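Putative glucoamylase (Bacteroides caccae ATCC 43185, PDB 4QT9) probably acts as a glycoside hydrolase of the glucoamylase kind, built on an alpha/alpha toroid fold. Local coordinates at residues Arg94-Arg97 with Ile98-Leu102; Gly39-Pro42 with Asn43-Leu46; Tyr85-Arg88 with Glu89-Leu92; Gly110-Pro113 with His114-Gly118. One frame throughout, in Å; residues are numbered along the deposited sequence. Where two conformers were deposited one is given.

Contact 1: Arg94-Arg97 with Ile98-Leu102; sequences RMER and IVSFL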
ATOM      1  N   ARG A  94      -1.757 -16.691  13.608  1.00 26.53           N
ATOM      2  CA  ARG A  94      -0.973 -16.022  12.574  1.00 26.07           C
ATOM      3  C   ARG A  94      -0.449 -14.655  13.048  1.00 29.30           C
ATOM      4  O   ARG A  94       0.730 -14.366  12.823  1.00 28.87           O
ATOM      5  CB  ARG A  94      -1.756 -15.873  11.254  1.00 27.33           C
ATOM      6  CG  ARG A  94      -1.054 -15.033  10.152  1.00 25.37           C
ATOM      7  CD  ARG A  94       0.271 -15.620   9.671  1.00 19.45           C
ATOM      8  NE  ARG A  94       0.032 -16.899   9.018  1.00 24.85           N
ATOM      9  CZ  ARG A  94      -0.178 -17.038   7.718  1.00 38.38           C
ATOM     10  NH1 ARG A  94      -0.099 -15.985   6.906  1.00 22.33           N
ATOM     11  NH2 ARG A  94      -0.432 -18.231   7.209  1.00 36.52           N
HETATM   12  N   MSE A  95      -1.303 -13.825  13.696  1.00 25.87           N
HETATM   13  CA  MSE A  95      -0.897 -12.506  14.211  1.00 24.04           C
HETATM   14  C   MSE A  95       0.248 -12.653  15.209  1.00 28.38           C
HETATM   15  O   MSE A  95       1.195 -11.870  15.145  1.00 28.89           O
HETATM   16  CB  MSE A  95      -2.075 -11.738  14.858  1.00 25.17           C
HETATM   17  CG  MSE A  95      -3.165 -11.321  13.857  1.00 30.08           C
HETATM   18 SE   MSE A  95      -2.508 -10.510  12.161  0.75 33.33          SE
HETATM   19  CE  MSE A  95      -4.235 -10.086  11.378  1.00 30.33           C
ATOM     20  N   GLU A  96       0.171 -13.660  16.101  1.00 24.72           N
ATOM     21  CA  GLU A  96       1.202 -13.934  17.116  0.50 24.95           C
ATOM     22  C   GLU A  96       2.537 -14.249  16.423  1.00 27.59           C
ATOM     23  O   GLU A  96       3.568 -13.685  16.791  1.00 23.84           O
ATOM     24  CB  GLU A  96       0.757 -15.078  18.049  0.50 27.23           C
ATOM     25  CG  GLU A  96       1.883 -15.849  18.726  0.50 37.44           C
ATOM     26  CD  GLU A  96       2.676 -15.135  19.798  0.50 57.24           C
ATOM     27  OE1 GLU A  96       2.054 -14.514  20.686  0.50 43.55           O
ATOM     28  OE2 GLU A  96       3.922 -15.256  19.791  0.50 56.25           O
ATOM     29  N   ARG A  97       2.505 -15.129  15.396  1.00 24.99           N
ATOM     30  CA  ARG A  97       3.681 -15.504  14.619  1.00 24.73           C
ATOM     31  C   ARG A  97       4.299 -14.232  13.985  1.00 26.45           C
ATOM     32  O   ARG A  97       5.513 -14.036  14.107  1.00 26.09           O
ATOM     33  CB  ARG A  97       3.299 -16.535  13.535  1.00 26.68           C
ATOM     34  CG  ARG A  97       4.474 -16.939  12.640  1.00 32.35           C
ATOM     35  CD  ARG A  97       4.132 -18.035  11.632  1.00 31.35           C
ATOM     36  NE  ARG A  97       3.813 -19.322  12.279  1.00 29.09           N
ATOM     37  CZ  ARG A  97       4.705 -20.175  12.774  1.00 51.97           C
ATOM     38  NH1 ARG A  97       6.008 -19.889  12.732  1.00 38.44           N
ATOM     39  NH2 ARG A  97       4.302 -21.306  13.349  1.00 33.87           N
ATOM     40  N   ILE A  98       3.465 -13.366  13.349  1.00 19.96           N
ATOM     41  CA  ILE A  98       3.934 -12.129  12.719  1.00 19.98           C
ATOM     42  C   ILE A  98       4.590 -11.181  13.764  1.00 26.29           C
ATOM     43  O   ILE A  98       5.717 -10.725  13.562  1.00 27.29           O
ATOM     44  CB  ILE A  98       2.797 -11.411  11.948  1.00 22.35           C
ATOM     45  CG1 ILE A  98       2.333 -12.251  10.701  1.00 22.86           C
ATOM     46  CG2 ILE A  98       3.231  -9.985  11.590  1.00 22.57           C
ATOM     47  CD1 ILE A  98       0.955 -11.789  10.087  1.00 27.20           C
ATOM     48  N   VAL A  99       3.899 -10.910  14.874  1.00 23.65           N
ATOM     49  CA  VAL A  99       4.424 -10.050  15.943  1.00 23.02           C
ATOM     50  C   VAL A  99       5.762 -10.623  16.500  1.00 28.43           C
ATOM     51  O   VAL A  99       6.695  -9.851  16.710  1.00 30.90           O
ATOM     52  CB  VAL A  99       3.373  -9.826  17.059  1.00 26.73           C
ATOM     53  CG1 VAL A  99       3.958  -9.014  18.210  1.00 26.79           C
ATOM     54  CG2 VAL A  99       2.121  -9.134  16.503  1.00 25.58           C
ATOM     55  N   SER A 100       5.868 -11.951  16.692  1.00 24.04           N
ATOM     56  CA  SER A 100       7.098 -12.572  17.207  1.00 24.48           C
ATOM     57  C   SER A 100       8.259 -12.325  16.241  1.00 27.33           C
ATOM     58  O   SER A 100       9.373 -12.041  16.693  1.00 26.74           O
ATOM     59  CB  SER A 100       6.914 -14.071  17.444  1.00 28.63           C
ATOM     60  OG  SER A 100       5.889 -14.301  18.389  1.00 36.90           O
ATOM     61  N   PHE A 101       8.004 -12.442  14.919  1.00 24.28           N
ATOM     62  CA  PHE A 101       9.020 -12.157  13.894  1.00 24.04           C
ATOM     63  C   PHE A 101       9.443 -10.685  13.947  1.00 27.11           C
ATOM     64  O   PHE A 101      10.638 -10.407  13.930  1.00 27.39           O
ATOM     65  CB  PHE A 101       8.532 -12.517  12.471  1.00 25.26           C
ATOM     66  CG  PHE A 101       9.498 -12.098  11.380  1.00 26.47           C
ATOM     67  CD1 PHE A 101      10.551 -12.928  10.999  1.00 28.78           C
ATOM     68  CD2 PHE A 101       9.366 -10.866  10.742  1.00 27.43           C
ATOM     69  CE1 PHE A 101      11.439 -12.539   9.989  1.00 28.43           C
ATOM     70  CE2 PHE A 101      10.242 -10.492   9.715  1.00 28.77           C
ATOM     71  CZ  PHE A 101      11.281 -11.323   9.357  1.00 25.87           C
ATOM     72  N   LEU A 102       8.482  -9.754  14.012  1.00 22.99           N
ATOM     73  CA  LEU A 102       8.772  -8.307  14.026  1.00 23.22           C
ATOM     74  C   LEU A 102       9.529  -7.862  15.289  1.00 31.80           C
ATOM     75  O   LEU A 102      10.287  -6.878  15.244  1.00 31.41           O
ATOM     76  CB  LEU A 102       7.488  -7.485  13.868  1.00 21.83           C
ATOM     77  CG  LEU A 102       6.766  -7.625  12.509  1.00 24.92           C
ATOM     78  CD1 LEU A 102       5.431  -6.933  12.539  1.00 23.76           C
ATOM     79  CD2 LEU A 102       7.606  -7.055  11.370  1.00 25.11           C
TER

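Contact 2: Gly39-Pro42 with Asn43-Leu46; sequences GAEP and NSGL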
ATOM      1  N   GLY A  39       0.210 -18.243   0.781  1.00 28.36           N
ATOM      2  CA  GLY A  39       1.462 -17.836   0.142  1.00 28.62           C
ATOM      3  C   GLY A  39       2.527 -17.234   1.048  1.00 32.32           C
ATOM      4  O   GLY A  39       3.638 -16.951   0.593  1.00 31.07           O
ATOM      5  N   ALA A  40       2.215 -17.043   2.329  1.00 29.52           N
ATOM      6  CA  ALA A  40       3.129 -16.416   3.287  1.00 30.21           C
ATOM      7  C   ALA A  40       4.406 -17.228   3.495  1.00 33.30           C
ATOM      8  O   ALA A  40       4.393 -18.459   3.363  1.00 34.03           O
ATOM      9  CB  ALA A  40       2.432 -16.236   4.625  1.00 31.27           C
ATOM     10  N   GLU A  41       5.498 -16.534   3.844  1.00 28.21           N
ATOM     11  CA  GLU A  41       6.749 -17.184   4.193  1.00 28.07           C
ATOM     12  C   GLU A  41       6.467 -17.903   5.562  1.00 32.95           C
ATOM     13  O   GLU A  41       5.869 -17.292   6.444  1.00 31.31           O
ATOM     14  CB  GLU A  41       7.913 -16.166   4.216  1.00 28.22           C
ATOM     15  CG  GLU A  41       9.292 -16.776   4.429  1.00 37.77           C
ATOM     16  CD  GLU A  41       9.563 -17.227   5.856  1.00 58.67           C
ATOM     17  OE1 GLU A  41       9.238 -16.458   6.790  1.00 46.24           O
ATOM     18  OE2 GLU A  41      10.032 -18.375   6.045  1.00 51.21           O
ATOM     19  N   PRO A  42       6.767 -19.220   5.675  1.00 31.67           N
ATOM     20  CA  PRO A  42       6.334 -19.999   6.859  1.00 32.14           C
ATOM     21  C   PRO A  42       6.831 -19.566   8.234  1.00 36.65           C
ATOM     22  O   PRO A  42       6.015 -19.572   9.165  1.00 36.44           O
ATOM     23  CB  PRO A  42       6.823 -21.422   6.555  1.00 34.37           C
ATOM     24  CG  PRO A  42       7.812 -21.279   5.441  1.00 37.99           C
ATOM     25  CD  PRO A  42       7.351 -20.103   4.648  1.00 32.89           C
ATOM     26  N   ASN A  43       8.141 -19.231   8.385  1.00 33.64           N
ATOM     27  CA  ASN A  43       8.702 -18.826   9.674  0.50 33.65           C
ATOM     28  C   ASN A  43       8.051 -17.526  10.200  1.00 36.10           C
ATOM     29  O   ASN A  43       7.619 -17.476  11.357  1.00 37.77           O
ATOM     30  CB  ASN A  43      10.226 -18.660   9.566  0.50 33.78           C
ATOM     31  CG  ASN A  43      10.964 -19.930   9.216  0.50 41.37           C
ATOM     32  OD1 ASN A  43      11.315 -20.737  10.084  0.50 35.22           O
ATOM     33  ND2 ASN A  43      11.243 -20.116   7.934  0.50 24.94           N
ATOM     34  N   SER A  44       8.013 -16.478   9.367  1.00 31.08           N
ATOM     35  CA  SER A  44       7.499 -15.162   9.724  1.00 29.81           C
ATOM     36  C   SER A  44       5.980 -15.038   9.689  1.00 33.57           C
ATOM     37  O   SER A  44       5.435 -14.180  10.373  1.00 32.40           O
ATOM     38  CB  SER A  44       8.085 -14.120   8.777  1.00 31.76           C
ATOM     39  OG  SER A  44       7.615 -14.303   7.452  1.00 35.08           O
ATOM     40  N   GLY A  45       5.325 -15.804   8.816  1.00 31.60           N
ATOM     41  CA  GLY A  45       3.887 -15.675   8.586  1.00 30.72           C
ATOM     42  C   GLY A  45       3.608 -14.458   7.709  1.00 30.98           C
ATOM     43  O   GLY A  45       2.446 -14.136   7.400  1.00 29.08           O
ATOM     44  N   LEU A  46       4.699 -13.784   7.273  1.00 25.07           N
ATOM     45  CA  LEU A  46       4.633 -12.555   6.488  1.00 24.54           C
ATOM     46  C   LEU A  46       4.686 -12.783   4.990  1.00 30.23           C
ATOM     47  O   LEU A  46       4.961 -13.886   4.509  1.00 31.44           O
ATOM     48  CB  LEU A  46       5.714 -11.550   6.911  1.00 24.41           C
ATOM     49  CG  LEU A  46       5.490 -10.943   8.282  1.00 29.39           C
ATOM     50  CD1 LEU A  46       6.659 -10.153   8.689  1.00 31.14           C
ATOM     51  CD2 LEU A  46       4.249 -10.082   8.288  1.00 29.78           C
TER

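Contact 3: Tyr85-Arg88 with Glu89-Leu92; sequences YVTR and EEGL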
ATOM      1  N   TYR A  85     -13.041 -16.457   6.937  1.00 33.62           N
ATOM      2  CA  TYR A  85     -12.235 -17.240   5.996  1.00 32.18           C
ATOM      3  C   TYR A  85     -11.392 -18.259   6.808  1.00 37.24           C
ATOM      4  O   TYR A  85     -11.192 -19.392   6.396  1.00 38.66           O
ATOM      5  CB  TYR A  85     -11.328 -16.310   5.167  1.00 31.63           C
ATOM      6  CG  TYR A  85     -12.004 -15.391   4.163  1.00 31.49           C
ATOM      7  CD1 TYR A  85     -13.366 -15.492   3.895  1.00 34.23           C
ATOM      8  CD2 TYR A  85     -11.264 -14.478   3.421  1.00 31.11           C
ATOM      9  CE1 TYR A  85     -13.986 -14.652   2.968  1.00 35.88           C
ATOM     10  CE2 TYR A  85     -11.870 -13.635   2.489  1.00 32.14           C
ATOM     11  CZ  TYR A  85     -13.232 -13.732   2.254  1.00 42.54           C
ATOM     12  OH  TYR A  85     -13.822 -12.946   1.281  1.00 44.26           O
ATOM     13  N   VAL A  86     -10.916 -17.828   7.974  1.00 32.99           N
ATOM     14  CA  VAL A  86     -10.168 -18.618   8.953  1.00 32.55           C
ATOM     15  C   VAL A  86     -10.860 -18.436  10.301  1.00 36.50           C
ATOM     16  O   VAL A  86     -11.587 -17.455  10.483  1.00 36.94           O
ATOM     17  CB  VAL A  86      -8.658 -18.251   8.999  1.00 35.57           C
ATOM     18  CG1 VAL A  86      -7.975 -18.631   7.693  1.00 35.58           C
ATOM     19  CG2 VAL A  86      -8.439 -16.775   9.296  1.00 34.43           C
ATOM     20  N   THR A  87     -10.647 -19.356  11.247  1.00 34.13           N
ATOM     21  CA  THR A  87     -11.245 -19.219  12.585  1.00 34.25           C
ATOM     22  C   THR A  87     -10.543 -18.107  13.395  1.00 35.05           C
ATOM     23  O   THR A  87      -9.436 -17.685  13.042  1.00 34.92           O
ATOM     24  CB  THR A  87     -11.199 -20.557  13.330  1.00 40.86           C
ATOM     25  OG1 THR A  87      -9.838 -20.856  13.631  1.00 33.42           O
ATOM     26  CG2 THR A  87     -11.839 -21.705  12.526  1.00 42.68           C
ATOM     27  N   ARG A  88     -11.196 -17.626  14.453  1.00 30.39           N
ATOM     28  CA  ARG A  88     -10.663 -16.618  15.377  1.00 31.60           C
ATOM     29  C   ARG A  88      -9.305 -17.086  15.947  1.00 36.95           C
ATOM     30  O   ARG A  88      -8.376 -16.284  16.055  1.00 36.43           O
ATOM     31  CB  ARG A  88     -11.682 -16.400  16.535  1.00 35.05           C
ATOM     32  CG  ARG A  88     -11.268 -15.401  17.608  1.00 48.56           C
ATOM     33  CD  ARG A  88     -12.290 -15.301  18.726  1.00 61.63           C
ATOM     34  NE  ARG A  88     -12.051 -14.138  19.590  1.00 64.63           N
ATOM     35  CZ  ARG A  88     -12.922 -13.658  20.475  1.00 75.00           C
ATOM     36  NH1 ARG A  88     -14.112 -14.229  20.624  1.00 63.74           N
ATOM     37  NH2 ARG A  88     -12.618 -12.596  21.207  1.00 57.65           N
ATOM     38  N   GLU A  89      -9.212 -18.393  16.313  1.00 32.79           N
ATOM     39  CA  GLU A  89      -8.028 -19.053  16.887  1.00 32.26           C
ATOM     40  C   GLU A  89      -6.889 -19.117  15.865  1.00 33.39           C
ATOM     41  O   GLU A  89      -5.749 -18.802  16.221  1.00 32.72           O
ATOM     42  CB  GLU A  89      -8.363 -20.476  17.407  1.00 34.68           C
ATOM     43  CG  GLU A  89      -9.430 -20.526  18.495  1.00 43.55           C
ATOM     44  CD  GLU A  89     -10.866 -20.177  18.121  1.00 65.63           C
ATOM     45  OE1 GLU A  89     -11.311 -20.503  16.991  1.00 46.55           O
ATOM     46  OE2 GLU A  89     -11.550 -19.573  18.979  1.00 60.05           O
ATOM     47  N   GLU A  90      -7.196 -19.491  14.602  1.00 28.12           N
ATOM     48  CA  GLU A  90      -6.212 -19.530  13.509  1.00 27.66           C
ATOM     49  C   GLU A  90      -5.640 -18.136  13.189  1.00 30.19           C
ATOM     50  O   GLU A  90      -4.427 -18.004  12.970  1.00 29.90           O
ATOM     51  CB  GLU A  90      -6.822 -20.113  12.234  1.00 28.80           C
ATOM     52  CG  GLU A  90      -6.982 -21.618  12.270  1.00 43.03           C
ATOM     53  CD  GLU A  90      -7.807 -22.204  11.139  1.00 71.70           C
ATOM     54  OE1 GLU A  90      -8.764 -21.542  10.670  1.00 59.12           O
ATOM     55  OE2 GLU A  90      -7.511 -23.355  10.746  1.00 77.69           O
ATOM     56  N   GLY A  91      -6.511 -17.131  13.138  1.00 24.55           N
ATOM     57  CA  GLY A  91      -6.103 -15.764  12.865  1.00 24.09           C
ATOM     58  C   GLY A  91      -5.194 -15.199  13.943  1.00 29.58           C
ATOM     59  O   GLY A  91      -4.225 -14.499  13.638  1.00 30.14           O
ATOM     60  N   LEU A  92      -5.491 -15.511  15.207  1.00 28.78           N
ATOM     61  CA  LEU A  92      -4.676 -15.072  16.353  1.00 29.19           C
ATOM     62  C   LEU A  92      -3.333 -15.796  16.324  1.00 30.48           C
ATOM     63  O   LEU A  92      -2.312 -15.173  16.611  1.00 30.15           O
ATOM     64  CB  LEU A  92      -5.410 -15.324  17.685  1.00 30.66           C
ATOM     65  CG  LEU A  92      -4.697 -14.891  18.982  1.00 35.43           C
ATOM     66  CD1 LEU A  92      -4.583 -13.381  19.063  1.00 34.33           C
ATOM     67  CD2 LEU A  92      -5.412 -15.443  20.202  1.00 37.85           C
TER

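Contact 4: Gly110-Pro113 with His114-Gly118; sequences GAYP and HWWYG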
ATOM      1  N   GLY A 110      14.386   1.874  15.297  1.00 24.40           N
ATOM      2  CA  GLY A 110      12.992   1.459  15.376  1.00 24.23           C
ATOM      3  C   GLY A 110      12.288   1.243  14.049  1.00 28.15           C
ATOM      4  O   GLY A 110      11.211   0.647  14.027  1.00 29.70           O
ATOM      5  N   ALA A 111      12.860   1.743  12.941  1.00 22.36           N
ATOM      6  CA  ALA A 111      12.259   1.600  11.623  1.00 21.54           C
ATOM      7  C   ALA A 111      12.638   0.239  11.007  1.00 25.85           C
ATOM      8  O   ALA A 111      13.711  -0.301  11.280  1.00 25.32           O
ATOM      9  CB  ALA A 111      12.689   2.742  10.699  1.00 21.65           C
ATOM     10  N   TYR A 112      11.768  -0.296  10.160  1.00 22.89           N
ATOM     11  CA  TYR A 112      12.041  -1.584   9.533  0.50 21.37           C
ATOM     12  C   TYR A 112      12.651  -1.402   8.139  1.00 27.42           C
ATOM     13  O   TYR A 112      12.391  -0.393   7.469  1.00 25.88           O
ATOM     14  CB  TYR A 112      10.774  -2.444   9.491  0.50 20.01           C
ATOM     15  CG  TYR A 112      10.402  -2.997  10.852  0.50 20.77           C
ATOM     16  CD1 TYR A 112      11.078  -4.092  11.390  0.50 22.25           C
ATOM     17  CD2 TYR A 112       9.404  -2.404  11.621  0.50 20.91           C
ATOM     18  CE1 TYR A 112      10.727  -4.623  12.632  0.50 21.84           C
ATOM     19  CE2 TYR A 112       9.063  -2.908  12.877  0.50 21.14           C
ATOM     20  CZ  TYR A 112       9.726  -4.023  13.374  0.50 26.78           C
ATOM     21  OH  TYR A 112       9.388  -4.555  14.586  0.50 25.12           O
ATOM     22  N   PRO A 113      13.500  -2.367   7.680  1.00 26.45           N
ATOM     23  CA  PRO A 113      14.054  -2.241   6.315  1.00 26.05           C
ATOM     24  C   PRO A 113      13.001  -2.577   5.264  1.00 29.66           C
ATOM     25  O   PRO A 113      11.947  -3.121   5.618  1.00 30.63           O
ATOM     26  CB  PRO A 113      15.143  -3.311   6.292  1.00 27.65           C
ATOM     27  CG  PRO A 113      14.622  -4.381   7.202  1.00 31.58           C
ATOM     28  CD  PRO A 113      13.943  -3.635   8.318  1.00 27.78           C
ATOM     29  N   HIS A 114      13.301  -2.330   3.974  1.00 25.37           N
ATOM     30  CA  HIS A 114      12.402  -2.735   2.879  1.00 25.08           C
ATOM     31  C   HIS A 114      12.181  -4.261   2.886  1.00 27.89           C
ATOM     32  O   HIS A 114      11.051  -4.736   2.820  1.00 28.23           O
ATOM     33  CB  HIS A 114      12.982  -2.333   1.519  1.00 26.01           C
ATOM     34  CG  HIS A 114      12.002  -2.403   0.385  1.00 28.14           C
ATOM     35  ND1 HIS A 114      11.867  -1.360  -0.489  1.00 30.03           N
ATOM     36  CD2 HIS A 114      11.133  -3.378   0.037  1.00 30.19           C
ATOM     37  CE1 HIS A 114      10.921  -1.714  -1.341  1.00 29.37           C
ATOM     38  NE2 HIS A 114      10.452  -2.923  -1.065  1.00 30.12           N
ATOM     39  N   TRP A 115      13.271  -5.015   3.023  1.00 24.35           N
ATOM     40  CA  TRP A 115      13.254  -6.483   3.002  1.00 23.75           C
ATOM     41  C   TRP A 115      14.023  -7.140   4.131  1.00 27.65           C
ATOM     42  O   TRP A 115      15.046  -6.622   4.562  1.00 27.07           O
ATOM     43  CB  TRP A 115      13.955  -6.970   1.721  1.00 21.96           C
ATOM     44  CG  TRP A 115      13.261  -6.753   0.411  1.00 23.13           C
ATOM     45  CD1 TRP A 115      11.915  -6.742   0.184  1.00 25.73           C
ATOM     46  CD2 TRP A 115      13.888  -6.749  -0.880  1.00 23.83           C
ATOM     47  NE1 TRP A 115      11.663  -6.664  -1.167  1.00 26.27           N
ATOM     48  CE2 TRP A 115      12.857  -6.678  -1.848  1.00 28.42           C
ATOM     49  CE3 TRP A 115      15.229  -6.808  -1.319  1.00 25.84           C
ATOM     50  CZ2 TRP A 115      13.122  -6.646  -3.229  1.00 28.15           C
ATOM     51  CZ3 TRP A 115      15.489  -6.820  -2.687  1.00 27.66           C
ATOM     52  CH2 TRP A 115      14.445  -6.731  -3.624  1.00 28.24           C
ATOM     53  N   TRP A 116      13.586  -8.342   4.509  1.00 24.44           N
ATOM     54  CA  TRP A 116      14.301  -9.314   5.336  1.00 25.06           C
ATOM     55  C   TRP A 116      14.247 -10.668   4.679  1.00 26.58           C
ATOM     56  O   TRP A 116      13.341 -10.957   3.891  1.00 22.84           O
ATOM     57  CB  TRP A 116      13.731  -9.523   6.759  1.00 24.41           C
ATOM     58  CG  TRP A 116      13.339  -8.352   7.583  1.00 25.07           C
ATOM     59  CD1 TRP A 116      14.088  -7.750   8.552  1.00 28.10           C
ATOM     60  CD2 TRP A 116      12.014  -7.828   7.716  1.00 25.07           C
ATOM     61  NE1 TRP A 116      13.336  -6.805   9.213  1.00 27.03           N
ATOM     62  CE2 TRP A 116      12.050  -6.849   8.735  1.00 28.76           C
ATOM     63  CE3 TRP A 116      10.808  -8.034   7.017  1.00 26.11           C
ATOM     64  CZ2 TRP A 116      10.919  -6.120   9.105  1.00 26.86           C
ATOM     65  CZ3 TRP A 116       9.695  -7.296   7.377  1.00 26.56           C
ATOM     66  CH2 TRP A 116       9.753  -6.369   8.426  1.00 26.67           C
ATOM     67  N   TYR A 117      15.128 -11.546   5.113  1.00 28.22           N
ATOM     68  CA  TYR A 117      15.057 -12.971   4.840  1.00 29.04           C
ATOM     69  C   TYR A 117      14.109 -13.456   5.920  1.00 31.54           C
ATOM     70  O   TYR A 117      14.372 -13.206   7.100  1.00 29.68           O
ATOM     71  CB  TYR A 117      16.448 -13.618   4.910  1.00 31.53           C
ATOM     72  CG  TYR A 117      17.416 -13.076   3.883  1.00 33.98           C
ATOM     73  CD1 TYR A 117      17.402 -13.540   2.570  1.00 36.49           C
ATOM     74  CD2 TYR A 117      18.400 -12.157   4.242  1.00 34.99           C
ATOM     75  CE1 TYR A 117      18.310 -13.064   1.623  1.00 38.17           C
ATOM     76  CE2 TYR A 117      19.319 -11.680   3.308  1.00 36.51           C
ATOM     77  CZ  TYR A 117      19.272 -12.137   1.999  1.00 48.01           C
ATOM     78  OH  TYR A 117      20.191 -11.675   1.080  1.00 51.21           O
ATOM     79  N   GLY A 118      12.960 -13.993   5.508  1.00 29.21           N
ATOM     80  CA  GLY A 118      11.883 -14.420   6.404  1.00 29.28           C
ATOM     81  C   GLY A 118      12.227 -15.494   7.418  1.00 34.45           C
ATOM     82  O   GLY A 118      11.581 -15.585   8.469  1.00 34.01           O
TER

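Contact 1: Arg94-Arg97 with Ile98-Leu102
Helix 88-104 of the alpha/alpha toroid brings E96 and S100 together one turn apart, within the usual run of backbone bonds from each amide to the carbonyl four residues earlier. Two donors of S100 share one acceptor here: its amide N gives a hydrogen bond to E96 O at 2.9 Å, and its hydroxyl OG gives another to E96 O at 2.9 Å. OG lies beside its own amide N (chi1 -60°) and so faces back down the helix, meeting the carbonyl from above its plane. R165 of the neighbouring helix 157-172 hydrogen-bonds to S100 OG and, in the conformer described, forms a salt bridge with E96 OE1. Another flank is mainly apolar. I98 CD1 sits 3.8 Å from R94 CG, the two side chains crossing obliquely, and 4.2 Å from the selenium of M95, a selenomethionine; the R94 guanidinium itself bonds to F36 O and W37 O. An alanine in place of S100 has no hydroxyl, and would probably leave E96 O with its amide donor alone and R165 short of an acceptor. One hydroxyl thus both gives and accepts, tying a helix carbonyl to an arginine of the neighbouring helix.

Contact 2: Gly39-Pro42 with Asn43-Leu46
E41 grips N43 and S44 through its carboxylate, a local side-chain brace across a tight turn in the loop that joins helix 21-37 to strand 50-52. The main chain closes the turn twice: G45 N donates to E41 O at 2.9 Å, the i to i+4 bond of an alpha-turn, and E41 N donates to L46 O at 2.8 Å. G45 takes a positive phi, which suits a glycine at the turn's exit.

The glutamate chain starts with CG opposite the backbone N (chi1 -174°) and then bends at chi2 (-75°), folding the carboxylate back over the residues that follow. E41 OE1 accepts from S44 N at 2.9 Å, on its syn side and somewhat out of plane, while S44 OG reaches E41 OE1 at 2.8 Å by the anti lone pair. On the other oxygen, N43 N approaches E41 OE2 from above the carboxylate plane at 3.1 Å. In the conformer described, N43 ND2 meets the syn lone pair of E41 OE2 at 2.8 Å, with amide and carboxylate only 10° from coplanar. The S44 hydroxyl also accepts from L46 N, 3.0 Å from S44 OG, making an ST turn.

A glutamine in place of E41 would turn one acceptor oxygen into an amide nitrogen, and would probably leave the donors of either N43 or S44 without their mate. With both oxygens bonded twice, the carboxylate probably has little freedom to rotate, and its grip is likely to hold the turn in one shape where S44 and L46 pack on F101 of helix 88-104.

Contact 3: Tyr85-Arg88 with Glu89-Leu92
T87 and E90 reach past each other, each side chain directed at the other's backbone nitrogen. T87 OG1 sits between its own N and carbonyl carbon (chi1 69°), which turns the hydroxyl toward the next residues of the chain; it accepts from E90 N at 3.1 Å. The glutamate answers in the reverse sense. Its chain, extended beyond CG, runs back along the start of the helix until E90 OE1 accepts from T87 N at 2.9 Å, through the anti lone pair and almost straight (N-H...O 173°). The two side chains lie aslant, close enough that T87 OG1 also makes a weak hydrogen bond to E90 OE1 at 3.2 Å.

This reciprocal pair is a capping box, with T87 as the N-cap of helix 88-104. It supplies an acceptor to an amide of the first turn, which has no earlier helical carbonyl to use, and it ties down the N-H of the cap residue itself. Regular helical bonding takes over at once, G91 N donating to T87 O at 3.0 Å and L92 N to R88 O at 3.1 Å.

E89 stands beside the box rather than in it: its chain bends at chi2 and brings E89 OE1 to 3.7 Å from T87 CB. Carboxylates in this first turn would probably be favoured by the positive end of the helix dipole. R88 stretches away from E89 and forms its salt bridge with E159 of helix 157-172. V86 CB lies 3.7 Å from E90 OE1, and the valine also packs against F33 and W37 of helix 21-37.

Contact 4: Gly110-Pro113 with His114-Gly118
From Y112 to W116 the chain runs extended through Y112 and P113, kinks at H114, whose backbone angles are helical (phi/psi -59°/-46°), and is extended again as strand 115-117, so that W116 comes back beside P113. No hydrogen bond joins the two segments, and the contact rests on rings.

The P113 and W116 side chains cross at about a right angle. P113 CG lies over one face of W116, 3.7 Å from the centroid of the five-membered ring and displaced toward the rim, a CH-pi contact, while P113 CD approaches W116 NE1 to 3.3 Å. That indole nitrogen is spoken for by a hydrogen bond to D106 O. In the conformer described, the Y112 ring and the six-membered ring of W116 have centroids 5.5 Å apart and planes inclined at 72°, an oblique pairing. W116 also meets F101 of helix 88-104 edge-to-face.

At the kink the H114 ring stacks on F126, and its side chain lies about 5 Å from a bound acetate that probably came from the crystallisation liquor. W115, its NE1 hydrogen-bonded to E49 OE1, meets F126 edge-to-face. The arrangement is a proline-aromatic CH-pi contact at the entry to the middle strand of a three-stranded antiparallel sheet, where 115-117 runs between 64-66 and 123-124.

Along the chain the order is contact 2, contact 3, contact 1, contact 4. Helix 88-104 unites them: contact 3 caps its start, contact 1 lies in its body, and strand 115-117 of contact 4 follows it. Contact 1 is central, its centre about 10 Å from that of contact 2 and about 14 Å from those of contacts 3 and 4, whereas the centres of contacts 3 and 4 lie about 26 Å apart. R97 NH1 probably bonds to N43 O, and L102 O to Y112 OH, so contact 1 touches contacts 2 and 4 directly, while contact 3 adjoins it in sequence. Contacts 2 and 4 touch at G118. One toroid helix thereby ties a loop and a small sheet to the helical body.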